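GTP-sensing transcriptional pleiotropic repressor CodY (Clostridioides difficile, PDB 5N0L) represses transcription in response to nutrient supply, binding isoleucine in its GAF domain and probably also sensing GTP. Local coordinates at residues K113-V118 against V131-S136. Sequence-based numbering, arbitrary orientation. Where two conformers were deposited one is given.
With ILE (isoleucine), chain G.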
loop_
_atom_site.group_PDB
_atom_site.type_symbol
_atom_site.label_atom_id
_atom_site.label_comp_id
_atom_site.label_asym_id
_atom_site.label_seq_id
_atom_site.Cartn_x
_atom_site.Cartn_y
_atom_site.Cartn_z
ATOM N N LYS A 113 -12.166 -21.387 34.868
ATOM C CA LYS A 113 -11.853 -21.360 33.466
ATOM C C LYS A 113 -10.360 -21.631 33.176
ATOM O O LYS A 113 -9.515 -21.536 34.045
ATOM C CB LYS A 113 -12.199 -19.954 32.903
ATOM C CG LYS A 113 -13.699 -19.755 33.033
ATOM C CD LYS A 113 -14.147 -18.444 32.396
ATOM C CE LYS A 113 -14.260 -18.570 30.928
ATOM N NZ LYS A 113 -14.840 -17.372 30.209
ATOM N N TYR A 114 -10.116 -22.068 31.948
ATOM C CA TYR A 114 -8.782 -22.210 31.419
ATOM C C TYR A 114 -8.579 -21.099 30.452
ATOM O O TYR A 114 -9.385 -20.953 29.536
ATOM C CB TYR A 114 -8.645 -23.541 30.627
ATOM C CG TYR A 114 -8.876 -24.770 31.548
ATOM C CD1 TYR A 114 -7.812 -25.308 32.244
ATOM C CD2 TYR A 114 -10.109 -25.337 31.689
ATOM C CE1 TYR A 114 -8.015 -26.393 33.091
ATOM C CE2 TYR A 114 -10.336 -26.446 32.529
ATOM C CZ TYR A 114 -9.272 -26.948 33.254
ATOM O OH TYR A 114 -9.457 -28.109 34.044
ATOM N N THR A 115 -7.501 -20.388 30.645
ATOM C CA THR A 115 -7.154 -19.271 29.767
ATOM C C THR A 115 -5.732 -19.406 29.197
ATOM O O THR A 115 -4.771 -19.697 29.944
ATOM C CB THR A 115 -7.302 -17.948 30.583
ATOM O OG1 THR A 115 -8.676 -17.849 30.995
ATOM C CG2 THR A 115 -6.878 -16.745 29.618
ATOM N N THR A 116 -5.617 -19.265 27.893
ATOM C CA THR A 116 -4.379 -19.242 27.205
ATOM C C THR A 116 -4.091 -17.850 26.616
ATOM O O THR A 116 -4.979 -17.250 25.976
ATOM C CB THR A 116 -4.392 -20.329 26.144
ATOM O OG1 THR A 116 -4.407 -21.620 26.857
ATOM C CG2 THR A 116 -3.179 -20.252 25.205
ATOM N N VAL A 117 -2.883 -17.408 26.809
ATOM C CA VAL A 117 -2.419 -16.052 26.373
ATOM C C VAL A 117 -1.223 -16.180 25.453
ATOM O O VAL A 117 -0.127 -16.758 25.819
ATOM C CB VAL A 117 -2.097 -15.195 27.590
ATOM C CG1 VAL A 117 -1.736 -13.748 27.136
ATOM C CG2 VAL A 117 -3.238 -15.208 28.617
ATOM N N VAL A 118 -1.468 -15.749 24.220
ATOM C CA VAL A 118 -0.501 -15.894 23.146
ATOM C C VAL A 118 -0.027 -14.537 22.676
ATOM O O VAL A 118 -0.875 -13.776 22.117
ATOM C CB VAL A 118 -1.047 -16.659 21.963
ATOM C CG1 VAL A 118 0.053 -16.879 20.913
ATOM C CG2 VAL A 118 -1.674 -17.974 22.451
ATOM N N VAL A 131 -5.986 -13.830 23.423
ATOM C CA VAL A 131 -6.490 -14.384 24.682
ATOM C C VAL A 131 -7.673 -15.284 24.401
ATOM O O VAL A 131 -8.621 -14.980 23.647
ATOM C CB VAL A 131 -6.900 -13.281 25.694
ATOM C CG1 VAL A 131 -7.368 -13.923 26.973
ATOM C CG2 VAL A 131 -5.752 -12.365 25.985
ATOM N N LEU A 132 -7.567 -16.563 24.883
ATOM C CA LEU A 132 -8.548 -17.551 24.605
ATOM C C LEU A 132 -8.948 -18.152 25.926
ATOM O O LEU A 132 -8.092 -18.360 26.780
ATOM C CB LEU A 132 -8.002 -18.688 23.718
ATOM C CG LEU A 132 -7.460 -18.177 22.395
ATOM C CD1 LEU A 132 -6.054 -18.633 22.269
ATOM C CD2 LEU A 132 -8.228 -18.604 21.192
ATOM N N SER A 133 -10.254 -18.311 26.134
ATOM C CA SER A 133 -10.748 -18.736 27.430
ATOM C C SER A 133 -11.997 -19.558 27.378
ATOM O O SER A 133 -12.860 -19.295 26.590
ATOM C CB SER A 133 -10.939 -17.546 28.325
ATOM O OG SER A 133 -11.340 -17.862 29.641
ATOM N N ARG A 134 -12.060 -20.674 28.162
ATOM C CA ARG A 134 -13.206 -21.535 28.123
ATOM C C ARG A 134 -13.324 -22.342 29.430
ATOM O O ARG A 134 -12.378 -22.452 30.235
ATOM C CB ARG A 134 -13.178 -22.453 26.880
ATOM C CG ARG A 134 -12.075 -23.539 27.063
ATOM C CD ARG A 134 -11.973 -24.266 25.775
ATOM N NE ARG A 134 -11.014 -25.435 25.832
ATOM C CZ ARG A 134 -10.585 -26.057 24.748
ATOM N NH1 ARG A 134 -10.989 -25.747 23.532
ATOM N NH2 ARG A 134 -9.755 -27.178 24.915
ATOM N N TYR A 135 -14.489 -22.849 29.655
ATOM C CA TYR A 135 -14.802 -23.663 30.828
ATOM C C TYR A 135 -14.433 -25.143 30.435
ATOM O O TYR A 135 -14.313 -25.472 29.276
ATOM C CB TYR A 135 -16.273 -23.692 31.167
ATOM C CG TYR A 135 -16.763 -22.276 31.768
ATOM C CD1 TYR A 135 -16.554 -22.023 33.076
ATOM C CD2 TYR A 135 -17.308 -21.351 30.965
ATOM C CE1 TYR A 135 -16.880 -20.818 33.680
ATOM C CE2 TYR A 135 -17.697 -20.142 31.529
ATOM C CZ TYR A 135 -17.447 -19.871 32.851
ATOM O OH TYR A 135 -17.798 -18.643 33.426
ATOM N N SER A 136 -14.254 -25.869 31.501
ATOM C CA SER A 136 -14.367 -27.416 31.489
ATOM C C SER A 136 -13.113 -28.105 30.924
ATOM O O SER A 136 -12.622 -29.052 31.555
ATOM C CB SER A 136 -15.650 -27.861 30.791
ATOM O OG SER A 136 -15.966 -29.287 30.930
HETATM N N ILE G . -12.976 -12.394 31.530
HETATM C CA ILE G . -12.303 -13.104 30.401
HETATM C C ILE G . -13.162 -14.254 29.942
HETATM O O ILE G . -13.575 -15.053 30.779
HETATM C CB ILE G . -10.924 -13.566 30.823
HETATM C CG1 ILE G . -10.046 -12.334 31.089
HETATM C CG2 ILE G . -10.260 -14.314 29.717
HETATM C CD1 ILE G . -9.522 -11.630 29.850
HETATM O OXT ILE G . -13.483 -14.280 28.772
HETATM O O HOH W 1 -15.335 -18.501 27.691
#
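Lys113 lies across the beta hairpin of this GAF domain, its aliphatic chain over one face of the Tyr135 ring and its amine at the bound isoleucine. CG makes the CH-pi contact, 3.7 Å from the Tyr135 ring centroid and 24° off the ring normal. The lysine chain then bends at chi3 (80°), which brings CE beside Ser133 OG and lets NZ donate a 2.7 Å hydrogen bond to the ligand's carboxylate O. A water accepts from the same NZ and donates to Ser133 O, while Asp63 forms a salt bridge with the amine and takes a hydrogen bond from Tyr135 OH.

Next along the same face, Thr115 and Ser133 form a non-hydrogen-bonded antiparallel pair, their hydroxyls hydrogen-bonded, Thr115 OG1 to Ser133 OG 3.0 Å, with either able to donate. Ser133 CB lies 3.6 Å from isoleucine CG2, and Val131 CG1 packs on both that methyl and Thr115 CG2. Backbone bonds such as Tyr114 N to Arg134 O (2.9 Å) fix the register. On the other face, Thr116 and Leu132 meet helix 141-158. One hairpin face thus provides a cationic grip on the carboxylate and an apolar surface, from Ser133 CB and Val131 CG1, for the ligand's CG2 methyl, with Asp63 probably helping to keep the lysine charged.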